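PDB 2CXI: phenylalanyl-tRNA synthetase beta chain, which forms, with the alpha subunit, the tetrameric enzyme that charges tRNA(Phe) with phenylalanine at the expense of ATP, this chain being an N-terminal fragment of the beta subunit. Local coordinates for residues T54-E63 against Q121-T132; L112-S120 against G222-N230. All coordinates share one frame; numbering follows the deposited sequence.

Both contacts use helix 116-133. Contact 2 takes its first turn and the residues leading into it, contact 1 the length after that. The centres lie about 17 Å apart. They meet where CE of the selenomethionine M122 packs on CD2 of L114 at 3.8 Å. Along the chain the segments alternate: 54-63, 112-120, 121-132, 222-230. Contact 1 is buried close to the centre of the fold and sets the start of helix 62-72 against helix 116-133. Contact 2 is nearer the surface and sets the loop before strand 231-237 against the start of helix 116-133. The one helix, in the B3/4 region, thus joins the N-terminal part of the fragment to the loop that enters strand 231-237.

Contact 1 of 2, residues T54-E63 against Q121-T132; sequences TNRPDLWSAE and QMIQLQEKIALT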
loop_
_atom_site.group_PDB
_atom_site.type_symbol
_atom_site.label_atom_id
_atom_site.label_comp_id
_atom_site.label_asym_id
_atom_site.label_seq_id
_atom_site.Cartn_x
_atom_site.Cartn_y
_atom_site.Cartn_z
ATOM N N THR A 54 -19.848 -38.118 -18.200
ATOM C CA THR A 54 -18.489 -37.635 -18.512
ATOM C C THR A 54 -18.374 -36.097 -18.748
ATOM O O THR A 54 -17.270 -35.538 -18.858
ATOM C CB THR A 54 -17.986 -38.393 -19.739
ATOM O OG1 THR A 54 -16.745 -37.820 -20.172
ATOM C CG2 THR A 54 -18.945 -38.174 -20.953
ATOM N N ASN A 55 -19.527 -35.441 -18.817
ATOM C CA ASN A 55 -19.625 -33.996 -19.068
ATOM C C ASN A 55 -20.021 -33.189 -17.825
ATOM O O ASN A 55 -20.220 -31.979 -17.910
ATOM C CB ASN A 55 -20.645 -33.754 -20.186
ATOM C CG ASN A 55 -20.185 -34.326 -21.493
ATOM O OD1 ASN A 55 -20.878 -35.140 -22.116
ATOM N ND2 ASN A 55 -18.980 -33.947 -21.904
ATOM N N ARG A 56 -20.149 -33.881 -16.685
ATOM C CA ARG A 56 -20.575 -33.245 -15.442
ATOM C C ARG A 56 -19.563 -33.481 -14.287
ATOM O O ARG A 56 -19.800 -34.325 -13.409
ATOM C CB ARG A 56 -22.021 -33.669 -15.084
ATOM C CG ARG A 56 -23.098 -32.760 -15.747
ATOM C CD ARG A 56 -24.497 -32.950 -15.267
ATOM N NE ARG A 56 -24.648 -32.453 -13.914
ATOM C CZ ARG A 56 -25.809 -32.282 -13.303
ATOM N NH1 ARG A 56 -26.954 -32.584 -13.934
ATOM N NH2 ARG A 56 -25.834 -31.812 -12.049
ATOM N N PRO A 57 -18.453 -32.726 -14.294
ATOM C CA PRO A 57 -17.473 -32.771 -13.192
ATOM C C PRO A 57 -18.114 -32.494 -11.807
ATOM O O PRO A 57 -17.603 -32.960 -10.806
ATOM C CB PRO A 57 -16.441 -31.668 -13.547
ATOM C CG PRO A 57 -16.671 -31.350 -15.001
ATOM C CD PRO A 57 -18.041 -31.809 -15.388
ATOM N N ASP A 58 -19.227 -31.771 -11.775
ATOM C CA ASP A 58 -19.911 -31.466 -10.530
ATOM C C ASP A 58 -20.333 -32.752 -9.825
ATOM O O ASP A 58 -20.473 -32.754 -8.615
ATOM C CB ASP A 58 -21.094 -30.499 -10.714
ATOM C CG ASP A 58 -22.300 -31.121 -11.392
ATOM O OD1 ASP A 58 -23.283 -31.485 -10.706
ATOM O OD2 ASP A 58 -22.388 -31.274 -12.612
ATOM N N LEU A 59 -20.477 -33.851 -10.601
ATOM C CA LEU A 59 -20.993 -35.099 -10.078
ATOM C C LEU A 59 -19.905 -36.037 -9.658
ATOM O O LEU A 59 -20.213 -37.192 -9.338
ATOM C CB LEU A 59 -21.895 -35.801 -11.126
ATOM C CG LEU A 59 -23.409 -35.563 -11.120
ATOM C CD1 LEU A 59 -23.834 -34.384 -10.288
ATOM C CD2 LEU A 59 -24.095 -35.514 -12.506
ATOM N N TRP A 60 -18.654 -35.585 -9.635
ATOM C CA TRP A 60 -17.532 -36.499 -9.379
ATOM C C TRP A 60 -16.933 -36.430 -8.004
ATOM O O TRP A 60 -15.718 -36.663 -7.845
ATOM C CB TRP A 60 -16.406 -36.317 -10.408
ATOM C CG TRP A 60 -16.809 -36.472 -11.798
ATOM C CD1 TRP A 60 -17.961 -37.047 -12.284
ATOM C CD2 TRP A 60 -16.069 -36.036 -12.931
ATOM N NE1 TRP A 60 -17.976 -36.974 -13.653
ATOM C CE2 TRP A 60 -16.823 -36.354 -14.073
ATOM C CE3 TRP A 60 -14.823 -35.384 -13.098
ATOM C CZ2 TRP A 60 -16.391 -36.054 -15.367
ATOM C CZ3 TRP A 60 -14.408 -35.080 -14.383
ATOM C CH2 TRP A 60 -15.191 -35.427 -15.499
ATOM N N SER A 61 -17.744 -36.092 -6.995
ATOM C CA SER A 61 -17.280 -36.154 -5.625
ATOM C C SER A 61 -18.460 -36.369 -4.701
ATOM O O SER A 61 -19.623 -36.205 -5.115
ATOM C CB SER A 61 -16.559 -34.833 -5.232
ATOM O OG SER A 61 -17.519 -33.788 -5.124
ATOM N N ALA A 62 -18.155 -36.623 -3.429
ATOM C CA ALA A 62 -19.211 -36.810 -2.402
ATOM C C ALA A 62 -20.140 -35.612 -2.335
ATOM O O ALA A 62 -21.366 -35.750 -2.165
ATOM C CB ALA A 62 -18.589 -37.037 -1.021
ATOM N N GLU A 63 -19.542 -34.415 -2.446
ATOM C CA GLU A 63 -20.342 -33.192 -2.295
ATOM C C GLU A 63 -21.395 -33.112 -3.400
ATOM O O GLU A 63 -22.557 -32.754 -3.150
ATOM C CB GLU A 63 -19.461 -31.911 -2.289
ATOM C CG GLU A 63 -18.396 -31.881 -1.189
ATOM C CD GLU A 63 -17.097 -32.588 -1.570
ATOM O OE1 GLU A 63 -17.000 -33.209 -2.647
ATOM O OE2 GLU A 63 -16.140 -32.513 -0.797
ATOM N N GLN A 121 -11.673 -36.030 -0.283
ATOM C CA GLN A 121 -12.595 -35.704 -1.371
ATOM C C GLN A 121 -12.107 -34.497 -2.241
ATOM O O GLN A 121 -12.173 -34.507 -3.495
ATOM C CB GLN A 121 -13.986 -35.411 -0.811
ATOM C CG GLN A 121 -14.773 -36.657 -0.404
ATOM C CD GLN A 121 -14.863 -37.647 -1.566
ATOM O OE1 GLN A 121 -15.419 -37.321 -2.623
ATOM N NE2 GLN A 121 -14.228 -38.803 -1.412
HETATM N N MSE A 122 -11.664 -33.450 -1.562
HETATM C CA MSE A 122 -11.172 -32.247 -2.242
HETATM C C MSE A 122 -9.979 -32.608 -3.126
HETATM O O MSE A 122 -9.944 -32.227 -4.293
HETATM C CB MSE A 122 -10.827 -31.185 -1.193
HETATM C CG MSE A 122 -10.433 -29.800 -1.708
HETATM SE SE MSE A 122 -9.796 -28.639 -0.160
HETATM C CE MSE A 122 -10.672 -29.706 1.194
ATOM N N ILE A 123 -9.026 -33.385 -2.600
ATOM C CA ILE A 123 -7.884 -33.889 -3.382
ATOM C C ILE A 123 -8.254 -34.820 -4.559
ATOM O O ILE A 123 -7.716 -34.687 -5.664
ATOM C CB ILE A 123 -6.823 -34.582 -2.447
ATOM C CG1 ILE A 123 -6.231 -33.556 -1.457
ATOM C CG2 ILE A 123 -5.739 -35.296 -3.268
ATOM C CD1 ILE A 123 -5.130 -34.114 -0.477
ATOM N N GLN A 124 -9.147 -35.774 -4.316
ATOM C CA GLN A 124 -9.584 -36.677 -5.384
ATOM C C GLN A 124 -10.311 -35.873 -6.496
ATOM O O GLN A 124 -10.106 -36.129 -7.686
ATOM C CB GLN A 124 -10.535 -37.701 -4.812
ATOM C CG GLN A 124 -11.036 -38.685 -5.815
ATOM C CD GLN A 124 -11.856 -39.789 -5.166
ATOM O OE1 GLN A 124 -11.546 -40.970 -5.325
ATOM N NE2 GLN A 124 -12.931 -39.407 -4.487
ATOM N N LEU A 125 -11.127 -34.907 -6.089
ATOM C CA LEU A 125 -11.860 -34.060 -7.048
ATOM C C LEU A 125 -10.898 -33.232 -7.917
ATOM O O LEU A 125 -11.016 -33.149 -9.157
ATOM C CB LEU A 125 -12.916 -33.197 -6.350
ATOM C CG LEU A 125 -13.780 -32.311 -7.279
ATOM C CD1 LEU A 125 -14.554 -33.150 -8.287
ATOM C CD2 LEU A 125 -14.721 -31.461 -6.426
ATOM N N GLN A 126 -9.889 -32.692 -7.267
ATOM C CA GLN A 126 -8.819 -31.992 -7.955
ATOM C C GLN A 126 -8.177 -32.903 -9.023
ATOM O O GLN A 126 -8.023 -32.514 -10.187
ATOM C CB GLN A 126 -7.868 -31.470 -6.859
ATOM C CG GLN A 126 -6.525 -31.093 -7.217
ATOM C CD GLN A 126 -5.789 -30.540 -5.988
ATOM O OE1 GLN A 126 -4.915 -29.725 -6.138
ATOM N NE2 GLN A 126 -6.171 -30.977 -4.782
ATOM N N GLU A 127 -7.868 -34.148 -8.659
ATOM C CA GLU A 127 -7.288 -35.080 -9.605
ATOM C C GLU A 127 -8.281 -35.514 -10.676
ATOM O O GLU A 127 -7.918 -35.606 -11.837
ATOM C CB GLU A 127 -6.733 -36.320 -8.888
ATOM C CG GLU A 127 -5.634 -36.013 -7.869
ATOM C CD GLU A 127 -5.290 -37.179 -6.918
ATOM O OE1 GLU A 127 -5.931 -38.274 -6.962
ATOM O OE2 GLU A 127 -4.359 -36.995 -6.106
ATOM N N LYS A 128 -9.506 -35.853 -10.292
ATOM C CA LYS A 128 -10.498 -36.340 -11.296
ATOM C C LYS A 128 -10.840 -35.255 -12.304
ATOM O O LYS A 128 -10.926 -35.515 -13.506
ATOM C CB LYS A 128 -11.780 -36.817 -10.620
ATOM C CG LYS A 128 -11.567 -37.961 -9.632
ATOM C CD LYS A 128 -11.153 -39.281 -10.320
ATOM C CE LYS A 128 -10.616 -40.250 -9.277
ATOM N NZ LYS A 128 -10.361 -41.627 -9.869
ATOM N N ILE A 129 -11.010 -34.010 -11.846
ATOM C CA ILE A 129 -11.233 -32.932 -12.829
ATOM C C ILE A 129 -10.046 -32.790 -13.796
ATOM O O ILE A 129 -10.225 -32.696 -15.022
ATOM C CB ILE A 129 -11.560 -31.559 -12.138
ATOM C CG1 ILE A 129 -12.913 -31.660 -11.389
ATOM C CG2 ILE A 129 -11.583 -30.433 -13.218
ATOM C CD1 ILE A 129 -13.259 -30.436 -10.613
ATOM N N ALA A 130 -8.841 -32.751 -13.245
ATOM C CA ALA A 130 -7.629 -32.581 -14.060
ATOM C C ALA A 130 -7.395 -33.716 -15.035
ATOM O O ALA A 130 -6.927 -33.490 -16.132
ATOM C CB ALA A 130 -6.403 -32.415 -13.165
ATOM N N LEU A 131 -7.711 -34.943 -14.635
ATOM C CA LEU A 131 -7.463 -36.092 -15.526
ATOM C C LEU A 131 -8.346 -36.095 -16.756
ATOM O O LEU A 131 -7.840 -36.185 -17.883
ATOM C CB LEU A 131 -7.641 -37.421 -14.776
ATOM C CG LEU A 131 -7.685 -38.759 -15.541
ATOM C CD1 LEU A 131 -6.398 -39.105 -16.250
ATOM C CD2 LEU A 131 -8.032 -39.839 -14.494
ATOM N N THR A 132 -9.660 -36.021 -16.510
ATOM C CA THR A 132 -10.723 -36.223 -17.500
ATOM C C THR A 132 -11.122 -34.927 -18.204
ATOM O O THR A 132 -10.935 -34.750 -19.407
ATOM C CB THR A 132 -11.988 -36.741 -16.770
ATOM O OG1 THR A 132 -11.664 -37.918 -16.011
ATOM C CG2 THR A 132 -12.999 -37.231 -17.753
#
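The indole of W60 lies against the last turns of helix 116-133. Its CH2 meets CG2 of T132 at 3.6 Å, and CZ3 approaches O of K128 obliquely. CA of I129 sits at the ring edge. CA of P57 lies over the centre of one ring face. W60 NE1 is bonded to O of D53. CB of K128 packs near the ring, but its amine leads off to O of K3. CG of L125 is anti to its backbone N (chi1 -178°), which carries CD1 to 3.7 Å from O of W60 and puts CD2 beside OG and CB of S61.

N of A62 donates to OE1 of Q121 over 2.9 Å, nearly straight at 165° but from above the carbonyl plane. NE2 of Q121 goes to O of D5. With an alanine here, A62 N would probably lose its acceptor, and D5 O one of its side-chain donors, NE2 of Q124 being another. This buried side, from W60 to Q121, is tight. The exposed T54 is the loose rim, its OG1 4.5 Å from CG2 of T132. S61 is the N-cap residue of helix 62-72, and its OG donates to OE1 of E63. The arrangement is a capped helix start, preceded by the 57-59 3-10 turn, on the side of helix 116-133.

Contact 2 of 2, residues L112-S120 against G222-N230; sequences LRLDEDSLS and GRVTTDTKN
A single water is gripped by three backbone groups: it accepts from N of L114 at 2.8 Å and donates to O of T226 and O of T228. The water therefore bridges the two backbones beside L114. A direct bond runs from N of L112 to O of K229 at 2.8 Å. This bond is in the carbonyl plane, on a lone pair. CA of K229 in turn makes a CH...O contact with O of L112, and CB and CG of K229 rest near that same oxygen.

The loop 222-230 is shaped by a type I beta turn from T225 to T228. T225 adds an ST turn, its OG1 accepting from N of D227. OG1 of T228 accepts from N of T225 and is also bonded to D146. Across the contact, D115 and S118 form a capping box at the start of helix 116-133: N of S118 donates to OD1 of D115 at 176°, and N of D115 donates to OG of S118. OD2 of D115 has a salt bridge to R13.

L114 and L119 pack against the turn. CD1 of L114 reaches O of T228 at 3.5 Å and also meets O of T225 and CG1 of V224. With chi1 near 180° (-173°), L119 extends away from its own N, and the side chain runs out to the loop and forks there. Its CD1 packs on CG1 of V224 at 3.7 Å. The L119 and T226 side chains cross at about a right angle, CD2 of L119 touching CG2 of T226 at 3.8 Å. CG2 of T226 also lies 3.8 Å from C of D115, the N-cap residue.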
loop_
_atom_site.group_PDB
_atom_site.type_symbol
_atom_site.label_atom_id
_atom_site.label_comp_id
_atom_site.label_asym_id
_atom_site.label_seq_id
_atom_site.Cartn_x
_atom_site.Cartn_y
_atom_site.Cartn_z
ATOM N N LEU A 112 -13.848 -23.302 6.789
ATOM C CA LEU A 112 -13.981 -24.728 6.624
ATOM C C LEU A 112 -13.519 -25.400 7.914
ATOM O O LEU A 112 -12.618 -24.909 8.596
ATOM C CB LEU A 112 -13.151 -25.209 5.433
ATOM C CG LEU A 112 -13.735 -24.786 4.059
ATOM C CD1 LEU A 112 -12.660 -24.881 2.990
ATOM C CD2 LEU A 112 -14.968 -25.607 3.655
ATOM N N ARG A 113 -14.116 -26.536 8.222
ATOM C CA ARG A 113 -13.542 -27.420 9.226
ATOM C C ARG A 113 -13.263 -28.755 8.541
ATOM O O ARG A 113 -14.169 -29.541 8.319
ATOM C CB ARG A 113 -14.496 -27.573 10.429
ATOM C CG ARG A 113 -15.015 -26.230 11.034
ATOM C CD ARG A 113 -16.126 -26.364 12.136
ATOM N NE ARG A 113 -16.038 -27.707 12.736
ATOM C CZ ARG A 113 -16.921 -28.694 12.524
ATOM N NH1 ARG A 113 -18.013 -28.492 11.771
ATOM N NH2 ARG A 113 -16.724 -29.882 13.086
ATOM N N LEU A 114 -12.003 -29.021 8.221
ATOM C CA LEU A 114 -11.653 -30.178 7.418
ATOM C C LEU A 114 -11.399 -31.408 8.279
ATOM O O LEU A 114 -11.209 -31.300 9.488
ATOM C CB LEU A 114 -10.443 -29.894 6.499
ATOM C CG LEU A 114 -10.611 -28.651 5.628
ATOM C CD1 LEU A 114 -9.297 -28.483 4.842
ATOM C CD2 LEU A 114 -11.849 -28.861 4.703
ATOM N N ASP A 115 -11.457 -32.573 7.649
ATOM C CA ASP A 115 -11.070 -33.839 8.290
ATOM C C ASP A 115 -10.600 -34.774 7.220
ATOM O O ASP A 115 -10.489 -34.373 6.034
ATOM C CB ASP A 115 -12.219 -34.448 9.114
ATOM C CG ASP A 115 -13.570 -34.501 8.348
ATOM O OD1 ASP A 115 -13.618 -34.934 7.173
ATOM O OD2 ASP A 115 -14.650 -34.158 8.876
ATOM N N GLU A 116 -10.306 -36.022 7.597
ATOM C CA GLU A 116 -9.763 -36.972 6.630
ATOM C C GLU A 116 -10.677 -37.116 5.408
ATOM O O GLU A 116 -10.194 -37.132 4.293
ATOM C CB GLU A 116 -9.528 -38.367 7.250
ATOM C CG GLU A 116 -8.226 -38.478 8.066
ATOM C CD GLU A 116 -8.088 -39.817 8.798
ATOM O OE1 GLU A 116 -8.736 -40.825 8.352
ATOM O OE2 GLU A 116 -7.330 -39.870 9.820
ATOM N N ASP A 117 -11.978 -37.277 5.638
ATOM C CA ASP A 117 -12.933 -37.460 4.532
ATOM C C ASP A 117 -13.027 -36.232 3.608
ATOM O O ASP A 117 -12.962 -36.369 2.387
ATOM C CB ASP A 117 -14.302 -37.795 5.063
ATOM C CG ASP A 117 -14.454 -39.298 5.424
ATOM O OD1 ASP A 117 -13.503 -40.091 5.241
ATOM O OD2 ASP A 117 -15.516 -39.755 5.887
ATOM N N SER A 118 -13.237 -35.056 4.186
ATOM C CA SER A 118 -13.354 -33.832 3.351
ATOM C C SER A 118 -12.058 -33.486 2.635
ATOM O O SER A 118 -12.068 -33.108 1.453
ATOM C CB SER A 118 -13.910 -32.643 4.122
ATOM O OG SER A 118 -13.182 -32.347 5.285
ATOM N N LEU A 119 -10.922 -33.649 3.307
ATOM C CA LEU A 119 -9.638 -33.385 2.638
ATOM C C LEU A 119 -9.355 -34.361 1.490
ATOM O O LEU A 119 -8.850 -33.993 0.416
ATOM C CB LEU A 119 -8.496 -33.443 3.670
ATOM C CG LEU A 119 -7.106 -33.029 3.212
ATOM C CD1 LEU A 119 -7.176 -31.601 2.553
ATOM C CD2 LEU A 119 -6.169 -33.108 4.485
ATOM N N SER A 120 -9.686 -35.628 1.705
ATOM C CA SER A 120 -9.443 -36.589 0.681
ATOM C C SER A 120 -10.412 -36.386 -0.527
ATOM O O SER A 120 -9.992 -36.530 -1.669
ATOM C CB SER A 120 -9.413 -38.024 1.261
ATOM O OG SER A 120 -10.508 -38.771 0.830
ATOM N N GLY A 222 2.145 -22.807 1.838
ATOM C CA GLY A 222 0.689 -22.928 1.744
ATOM C C GLY A 222 0.124 -24.336 1.798
ATOM O O GLY A 222 -0.944 -24.612 1.212
ATOM N N ARG A 223 0.802 -25.247 2.504
ATOM C CA ARG A 223 0.290 -26.632 2.614
ATOM C C ARG A 223 -1.064 -26.744 3.302
ATOM O O ARG A 223 -1.303 -26.122 4.340
ATOM C CB ARG A 223 1.330 -27.522 3.308
ATOM C CG ARG A 223 2.592 -27.640 2.473
ATOM C CD ARG A 223 2.480 -28.614 1.299
ATOM N NE ARG A 223 2.075 -29.972 1.688
ATOM C CZ ARG A 223 2.886 -30.873 2.229
ATOM N NH1 ARG A 223 4.149 -30.582 2.481
ATOM N NH2 ARG A 223 2.423 -32.082 2.518
ATOM N N VAL A 224 -1.982 -27.481 2.680
ATOM C CA VAL A 224 -3.299 -27.748 3.251
ATOM C C VAL A 224 -3.242 -28.980 4.174
ATOM O O VAL A 224 -2.753 -30.040 3.795
ATOM C CB VAL A 224 -4.376 -28.016 2.156
ATOM C CG1 VAL A 224 -5.757 -28.221 2.774
ATOM C CG2 VAL A 224 -4.441 -26.864 1.122
ATOM N N THR A 225 -3.762 -28.822 5.380
ATOM C CA THR A 225 -3.863 -29.947 6.327
ATOM C C THR A 225 -5.307 -30.001 6.825
ATOM O O THR A 225 -6.124 -29.143 6.462
ATOM C CB THR A 225 -2.887 -29.768 7.541
ATOM O OG1 THR A 225 -3.353 -28.698 8.365
ATOM C CG2 THR A 225 -1.441 -29.342 7.117
ATOM N N THR A 226 -5.647 -30.973 7.681
ATOM C CA THR A 226 -6.977 -30.925 8.316
ATOM C C THR A 226 -7.147 -29.725 9.281
ATOM O O THR A 226 -8.268 -29.447 9.699
ATOM C CB THR A 226 -7.302 -32.248 9.076
ATOM O OG1 THR A 226 -6.278 -32.467 10.046
ATOM C CG2 THR A 226 -7.209 -33.459 8.134
ATOM N N ASP A 227 -6.061 -29.021 9.640
ATOM C CA ASP A 227 -6.166 -27.767 10.425
ATOM C C ASP A 227 -6.471 -26.531 9.576
ATOM O O ASP A 227 -6.829 -25.459 10.102
ATOM C CB ASP A 227 -4.904 -27.515 11.229
ATOM C CG ASP A 227 -4.714 -28.547 12.329
ATOM O OD1 ASP A 227 -5.710 -28.954 12.953
ATOM O OD2 ASP A 227 -3.600 -29.036 12.605
ATOM N N THR A 228 -6.351 -26.692 8.258
ATOM C CA THR A 228 -6.693 -25.600 7.323
ATOM C C THR A 228 -8.175 -25.193 7.389
ATOM O O THR A 228 -9.080 -26.023 7.296
ATOM C CB THR A 228 -6.265 -25.971 5.884
ATOM O OG1 THR A 228 -4.834 -26.063 5.845
ATOM C CG2 THR A 228 -6.628 -24.822 4.893
ATOM N N LYS A 229 -8.401 -23.902 7.588
ATOM C CA LYS A 229 -9.744 -23.307 7.618
ATOM C C LYS A 229 -10.114 -22.506 6.359
ATOM O O LYS A 229 -11.288 -22.461 5.962
ATOM C CB LYS A 229 -9.872 -22.398 8.857
ATOM C CG LYS A 229 -9.853 -23.179 10.187
ATOM C CD LYS A 229 -10.112 -22.202 11.363
ATOM C CE LYS A 229 -9.898 -22.904 12.710
ATOM N NZ LYS A 229 -8.414 -23.070 12.989
ATOM N N ASN A 230 -9.111 -21.860 5.744
ATOM C CA ASN A 230 -9.333 -20.939 4.622
ATOM C C ASN A 230 -8.455 -21.392 3.480
ATOM O O ASN A 230 -7.248 -21.486 3.637
ATOM C CB ASN A 230 -8.953 -19.494 5.014
ATOM C CG ASN A 230 -9.724 -19.005 6.234
ATOM O OD1 ASN A 230 -10.949 -19.045 6.254
ATOM N ND2 ASN A 230 -8.998 -18.578 7.276
HETATM O O HOH W 1 -9.970 -27.550 9.388
#